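Local structure of putative amino acid binding protein (Streptococcus mutans, 4C0R) at residues 111-116 against 149-154; 194-199 against 205-210. The protein binds glutathione, captured here in its oxidized disulfide form, and probably delivers it to the cystine ABC importer TcyBC for uptake into the cell. One frame throughout, in Å; residues are numbered along the deposited sequence.

Contact 1 (111-116 against 149-154). With GDS (oxidized glutathione disulfide), chain C.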
loop_
_atom_site.group_PDB
_atom_site.type_symbol
_atom_site.label_atom_id
_atom_site.label_comp_id
_atom_site.label_asym_id
_atom_site.label_seq_id
_atom_site.Cartn_x
_atom_site.Cartn_y
_atom_site.Cartn_z
ATOM N N SER A 111 -5.572 -21.266 5.775
ATOM C CA SER A 111 -6.554 -20.409 5.127
ATOM C C SER A 111 -6.222 -18.945 5.389
ATOM O O SER A 111 -5.758 -18.592 6.458
ATOM C CB SER A 111 -7.957 -20.753 5.630
ATOM O OG SER A 111 -8.976 -20.170 4.819
ATOM N N THR A 112 -6.482 -18.122 4.364
ATOM C CA THR A 112 -6.235 -16.698 4.431
ATOM C C THR A 112 -7.293 -15.984 3.608
ATOM O O THR A 112 -7.954 -16.573 2.767
ATOM C CB THR A 112 -4.831 -16.357 3.891
ATOM O OG1 THR A 112 -4.581 -14.990 4.197
ATOM C CG2 THR A 112 -4.732 -16.494 2.436
ATOM N N GLN A 113 -7.418 -14.697 3.861
ATOM C CA GLN A 113 -8.253 -13.809 3.090
ATOM C C GLN A 113 -7.367 -12.958 2.193
ATOM O O GLN A 113 -6.232 -12.587 2.581
ATOM C CB GLN A 113 -9.068 -12.914 3.987
ATOM C CG GLN A 113 -10.243 -13.696 4.694
ATOM C CD GLN A 113 -11.125 -12.768 5.516
ATOM O OE1 GLN A 113 -10.699 -12.173 6.482
ATOM N NE2 GLN A 113 -12.365 -12.634 5.102
ATOM N N VAL A 114 -7.868 -12.706 0.997
ATOM C CA VAL A 114 -7.184 -11.846 0.007
ATOM C C VAL A 114 -8.188 -10.963 -0.700
ATOM O O VAL A 114 -9.401 -11.254 -0.712
ATOM C CB VAL A 114 -6.402 -12.639 -1.019
ATOM C CG1 VAL A 114 -5.223 -13.349 -0.322
ATOM C CG2 VAL A 114 -7.288 -13.673 -1.721
ATOM N N VAL A 115 -7.678 -9.875 -1.266
ATOM C CA VAL A 115 -8.478 -8.938 -2.055
ATOM C C VAL A 115 -7.957 -8.877 -3.479
ATOM O O VAL A 115 -6.791 -8.619 -3.707
ATOM C CB VAL A 115 -8.472 -7.558 -1.442
ATOM C CG1 VAL A 115 -9.268 -6.574 -2.335
ATOM C CG2 VAL A 115 -9.060 -7.573 -0.058
ATOM N N GLN A 116 -8.830 -9.187 -4.458
ATOM C CA GLN A 116 -8.441 -9.199 -5.860
ATOM C C GLN A 116 -7.665 -7.941 -6.255
ATOM O O GLN A 116 -8.015 -6.828 -5.868
ATOM C CB GLN A 116 -9.670 -9.390 -6.779
ATOM N N ILE A 149 -7.342 -8.618 9.545
ATOM C CA ILE A 149 -6.402 -8.838 10.631
ATOM C C ILE A 149 -7.126 -9.251 11.918
ATOM O O ILE A 149 -6.760 -10.233 12.582
ATOM C CB ILE A 149 -5.458 -7.644 10.821
ATOM C CG1 ILE A 149 -4.552 -7.548 9.604
ATOM C CG2 ILE A 149 -4.665 -7.755 12.124
ATOM C CD1 ILE A 149 -3.634 -6.359 9.611
ATOM N N ARG A 150 -8.206 -8.554 12.242
ATOM C CA ARG A 150 -9.041 -8.971 13.366
ATOM C C ARG A 150 -9.576 -10.403 13.195
ATOM O O ARG A 150 -9.663 -11.144 14.157
ATOM C CB ARG A 150 -10.189 -7.991 13.548
ATOM C CG ARG A 150 -10.958 -8.168 14.822
ATOM C CD ARG A 150 -12.011 -7.086 14.942
ATOM N NE ARG A 150 -11.404 -5.778 15.100
ATOM C CZ ARG A 150 -11.083 -5.291 16.288
ATOM N NH1 ARG A 150 -11.315 -5.997 17.387
ATOM N NH2 ARG A 150 -10.538 -4.098 16.370
ATOM N N ASN A 151 -9.945 -10.805 11.982
ATOM C CA ASN A 151 -10.427 -12.176 11.729
ATOM C C ASN A 151 -9.350 -13.226 12.047
ATOM O O ASN A 151 -9.655 -14.348 12.463
ATOM C CB ASN A 151 -10.812 -12.383 10.282
ATOM C CG ASN A 151 -12.207 -11.875 9.969
ATOM O OD1 ASN A 151 -13.016 -11.603 10.870
ATOM N ND2 ASN A 151 -12.497 -11.751 8.688
ATOM N N VAL A 152 -8.090 -12.876 11.843
ATOM C CA VAL A 152 -7.018 -13.815 12.219
ATOM C C VAL A 152 -6.963 -13.880 13.762
ATOM O O VAL A 152 -6.886 -14.985 14.341
ATOM C CB VAL A 152 -5.636 -13.378 11.613
ATOM C CG1 VAL A 152 -4.468 -14.263 12.137
ATOM C CG2 VAL A 152 -5.673 -13.448 10.113
ATOM N N SER A 153 -7.020 -12.736 14.423
ATOM C CA SER A 153 -7.018 -12.679 15.888
ATOM C C SER A 153 -8.151 -13.557 16.425
ATOM O O SER A 153 -7.984 -14.276 17.415
ATOM C CB SER A 153 -7.189 -11.234 16.348
ATOM O OG SER A 153 -7.070 -11.099 17.740
ATOM N N ASP A 154 -9.304 -13.521 15.770
ATOM C CA ASP A 154 -10.493 -14.256 16.245
ATOM C C ASP A 154 -10.513 -15.711 15.842
ATOM O O ASP A 154 -11.455 -16.437 16.176
ATOM C CB ASP A 154 -11.768 -13.599 15.694
ATOM C CG ASP A 154 -12.038 -12.257 16.295
ATOM O OD1 ASP A 154 -11.544 -11.963 17.399
ATOM O OD2 ASP A 154 -12.755 -11.455 15.651
HETATM C CD1 GDS C . -11.730 -3.889 -1.459
HETATM N N2 GDS C . -11.255 -4.181 -0.100
HETATM C CA2 GDS C . -10.867 -3.048 0.660
HETATM C C2 GDS C . -11.905 -2.284 1.404
HETATM O O2 GDS C . -11.716 -1.089 1.714
HETATM C CB2 GDS C . -9.482 -2.533 0.752
HETATM S SG2 GDS C . -8.282 -3.590 -0.030
HETATM N N3 GDS C . -13.129 -2.978 1.746
HETATM C CA3 GDS C . -14.216 -2.247 2.395
HETATM C C3 GDS C . -15.235 -2.054 1.275
HETATM O OE3 GDS C . -16.483 -2.116 1.508
HETATM O OE4 GDS C . -14.882 -1.840 0.079
HETATM N N4 GDS C . -5.207 -4.159 0.835
HETATM C CA4 GDS C . -5.525 -5.159 1.827
HETATM C C4 GDS C . -5.360 -6.524 1.257
HETATM O OE5 GDS C . -4.625 -6.735 0.244
HETATM O OE6 GDS C . -5.934 -7.468 1.869
HETATM C C5 GDS C . -5.391 -2.782 1.170
HETATM O O5 GDS C . -5.772 -2.471 2.298
HETATM C CA5 GDS C . -5.171 -1.865 0.053
HETATM N N5 GDS C . -4.148 -2.145 -0.868
HETATM C CB5 GDS C . -6.422 -1.238 -0.470
HETATM S SG5 GDS C . -7.337 -2.470 -1.436
HETATM C CA6 GDS C . 0.021 -3.921 -2.199
HETATM C C6 GDS C . -0.290 -3.682 -3.667
HETATM O OE7 GDS C . -1.119 -4.442 -4.240
HETATM O OE8 GDS C . 0.251 -2.742 -4.296
HETATM N N6 GDS C . 1.171 -3.067 -1.847
HETATM C CB6 GDS C . -1.163 -3.647 -1.345
HETATM C CG6 GDS C . -1.834 -2.332 -1.802
HETATM C CD6 GDS C . -2.782 -1.917 -0.696
HETATM O O6 GDS C . -2.453 -1.358 0.360
HETATM O O HOH W 1 -15.001 -11.418 6.434
#
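Q113 and N151 meet through their side-chain amides: N151 ND2 gives a hydrogen to Q113 OE1 at 2.9 Å, and the bond is nearly straight, with an N-H...O angle of 169°. The acceptor lies in the amide plane of N151, while the donor is tilted from the carbonyl plane of Q113; the two amide planes are 37° apart. A water bridges the same pair, accepting from Q113 NE2 at 3.2 Å and more weakly from N151 ND2 at 3.4 Å. Q113 reaches across with its chain extended beyond CG (chi2 -176°). These two amides join strand 111-114 to helix 145-153 within one lobe of a family 3 solute-binding protein. Two residues on from Q113, V115 lines the ligand pocket: its CG2 lies 3.7 Å from OE6 of the glutathione disulfide, and its CG1 is 3.7 Å from the ligand carbon CD1. Further out, the strand pairs in parallel with 137-140, and K160 NZ is hydrogen-bonded both to Q113 O and to the ligand. On the helix, I149 and V152 turn to L179 of strand 179-183.

Contact 2 (194-199 against 205-210). With CD (cadmium ion), chain U.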
loop_
_atom_site.group_PDB
_atom_site.type_symbol
_atom_site.label_atom_id
_atom_site.label_comp_id
_atom_site.label_asym_id
_atom_site.label_seq_id
_atom_site.Cartn_x
_atom_site.Cartn_y
_atom_site.Cartn_z
ATOM N N PHE A 194 3.387 6.607 -6.060
ATOM C CA PHE A 194 2.212 7.149 -6.737
ATOM C C PHE A 194 2.170 6.562 -8.128
ATOM O O PHE A 194 3.218 6.332 -8.743
ATOM C CB PHE A 194 2.299 8.655 -6.882
ATOM C CG PHE A 194 2.233 9.395 -5.565
ATOM C CD1 PHE A 194 1.053 9.430 -4.834
ATOM C CD2 PHE A 194 3.348 10.054 -5.062
ATOM C CE1 PHE A 194 0.987 10.118 -3.631
ATOM C CE2 PHE A 194 3.267 10.759 -3.847
ATOM C CZ PHE A 194 2.095 10.785 -3.161
ATOM N N ILE A 195 0.970 6.341 -8.665
ATOM C CA ILE A 195 0.831 6.000 -10.050
ATOM C C ILE A 195 -0.020 7.041 -10.766
ATOM O O ILE A 195 -0.736 7.810 -10.141
ATOM C CB ILE A 195 0.241 4.594 -10.265
ATOM C CG1 ILE A 195 -1.136 4.458 -9.613
ATOM C CG2 ILE A 195 1.182 3.494 -9.802
ATOM C CD1 ILE A 195 -1.829 3.109 -9.948
ATOM N N PHE A 196 0.107 7.077 -12.096
ATOM C CA PHE A 196 -0.597 8.099 -12.856
ATOM C C PHE A 196 -1.222 7.502 -14.104
ATOM O O PHE A 196 -0.720 6.527 -14.663
ATOM C CB PHE A 196 0.327 9.226 -13.345
ATOM C CG PHE A 196 1.170 9.836 -12.262
ATOM C CD1 PHE A 196 2.339 9.237 -11.858
ATOM C CD2 PHE A 196 0.793 11.013 -11.680
ATOM C CE1 PHE A 196 3.140 9.802 -10.859
ATOM C CE2 PHE A 196 1.568 11.582 -10.680
ATOM C CZ PHE A 196 2.757 10.969 -10.273
ATOM N N ALA A 197 -2.252 8.178 -14.576
ATOM C CA ALA A 197 -2.825 7.854 -15.884
ATOM C C ALA A 197 -1.708 8.031 -16.898
ATOM O O ALA A 197 -0.800 8.855 -16.748
ATOM C CB ALA A 197 -4.027 8.759 -16.160
ATOM N N GLN A 198 -1.742 7.194 -17.944
ATOM C CA GLN A 198 -0.596 7.093 -18.816
ATOM C C GLN A 198 -0.281 8.364 -19.590
ATOM O O GLN A 198 0.894 8.596 -19.949
ATOM C CB GLN A 198 -0.797 5.878 -19.748
ATOM C CG GLN A 198 0.509 5.331 -20.246
ATOM C CD GLN A 198 0.316 4.051 -21.023
ATOM O OE1 GLN A 198 -0.647 3.919 -21.789
ATOM N NE2 GLN A 198 1.237 3.120 -20.858
ATOM N N ASP A 199 -1.280 9.215 -19.803
ATOM C CA ASP A 199 -1.062 10.453 -20.515
ATOM C C ASP A 199 -0.604 11.610 -19.626
ATOM O O ASP A 199 -0.469 12.729 -20.085
ATOM C CB ASP A 199 -2.281 10.881 -21.335
ATOM C CG ASP A 199 -3.511 11.083 -20.518
ATOM O OD1 ASP A 199 -3.462 11.076 -19.270
ATOM O OD2 ASP A 199 -4.579 11.264 -21.142
ATOM N N LYS A 205 6.341 14.256 -13.918
ATOM C CA LYS A 205 7.570 15.014 -13.809
ATOM C C LYS A 205 7.529 15.977 -12.676
ATOM O O LYS A 205 8.537 16.131 -11.960
ATOM C CB LYS A 205 7.824 15.744 -15.123
ATOM N N PHE A 206 6.410 16.688 -12.541
ATOM C CA PHE A 206 6.275 17.621 -11.442
ATOM C C PHE A 206 6.381 16.913 -10.115
ATOM O O PHE A 206 7.114 17.344 -9.212
ATOM C CB PHE A 206 4.987 18.426 -11.519
ATOM C CG PHE A 206 4.727 19.237 -10.306
ATOM C CD1 PHE A 206 5.395 20.412 -10.107
ATOM C CD2 PHE A 206 3.828 18.810 -9.355
ATOM C CE1 PHE A 206 5.175 21.167 -8.965
ATOM C CE2 PHE A 206 3.615 19.542 -8.209
ATOM C CZ PHE A 206 4.276 20.731 -8.016
ATOM N N VAL A 207 5.602 15.840 -9.963
ATOM C CA VAL A 207 5.641 15.104 -8.694
ATOM C C VAL A 207 7.077 14.599 -8.387
ATOM O O VAL A 207 7.574 14.694 -7.254
ATOM C CB VAL A 207 4.631 13.955 -8.683
ATOM C CG1 VAL A 207 4.857 13.037 -7.536
ATOM C CG2 VAL A 207 3.224 14.504 -8.696
ATOM N N ASN A 208 7.752 14.066 -9.382
ATOM C CA ASN A 208 9.085 13.541 -9.136
ATOM C C ASN A 208 10.075 14.659 -8.737
ATOM O O ASN A 208 10.902 14.451 -7.859
ATOM C CB ASN A 208 9.620 12.766 -10.350
ATOM C CG ASN A 208 8.989 11.429 -10.513
ATOM O OD1 ASN A 208 8.361 10.905 -9.600
ATOM N ND2 ASN A 208 9.168 10.840 -11.699
ATOM N N LYS A 209 9.997 15.832 -9.400
ATOM C CA LYS A 209 10.851 16.939 -9.054
ATOM C C LYS A 209 10.627 17.327 -7.578
ATOM O O LYS A 209 11.590 17.568 -6.802
ATOM C CB LYS A 209 10.581 18.118 -9.968
ATOM N N ARG A 210 9.355 17.379 -7.185
ATOM C CA ARG A 210 9.024 17.700 -5.789
ATOM C C ARG A 210 9.534 16.625 -4.813
ATOM O O ARG A 210 10.000 16.940 -3.719
ATOM C CB ARG A 210 7.531 17.918 -5.644
ATOM C CG ARG A 210 7.029 19.200 -6.364
ATOM C CD ARG A 210 7.376 20.450 -5.624
ATOM N NE ARG A 210 6.720 20.532 -4.350
ATOM C CZ ARG A 210 7.149 21.180 -3.296
ATOM N NH1 ARG A 210 8.271 21.920 -3.384
ATOM N NH2 ARG A 210 6.485 21.119 -2.159
HETATM CD CD CD U . -6.083 12.760 -19.747
#
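F194 and F196 both carry CG anti to the carbonyl carbon (chi1 -67° and -52°), and, being two apart on the strand, both have CB pointing toward the helix, and both rings touch V207. V207 answers with CG1 anti to its backbone N (chi1 168°) and CG2 anti to its carbonyl carbon, which sets CG1 between the two rings and CG2 beside F196. The F196 ring presents its edge: CZ comes to 3.9 Å from V207 CB, close to the ring plane, and CE2 lies 3.9 Å from V207 CG2. F194, two residues back, makes a lighter touch, F194 CD2 standing 4.2 Å from V207 CG1, with the two side chains crossing at about a right angle. V207 CG1 also reaches F196, 4.0 Å from CZ, so this one methyl meets both rings. The contact is purely apolar, and all three side chains are buried.

Around them, F194 also packs on V31 and A32 of helix 27-36, and V207 on F36 of that helix, while F196 lies on I65 and S83 of the flanking strands. One turn along the helix from F206, R210 lays its CG over a face of the F206 ring, 3.5 Å above the plane, and its guanidinium bonds to the carbonyls of E34 and V35. At the far end of segment 194-199 the chain comes to the surface, where D199 OD2 binds a cadmium ion at 2.5 Å, a site completed by D61. Strand 191-196, running antiparallel between 65-71 and 81-96, and helix 201-216 laid against that sheet are the alpha/beta layering of a periplasmic-binding-protein lobe.

In the fold
Contacts 1 and 2 sit on opposite sides of the chain's centre, their own centres 33 Å apart, and share no helix or strand. Both join a strand to a helix through buried side chains, yet by different chemistry. At 111-116 against 149-154 the link is polar, directional and partly water-mediated, made by one residue from each segment, with V115 of 111-116 lining the glutathione disulfide pocket. Between 194-199 and 205-210 it is wholly apolar, within the hydrophobic layer between sheet and helix, and buries more surface (119 against 71 Å²). Only contact 1 holds a residue of the ligand pocket; contact 2 instead runs out to an exposed cadmium site.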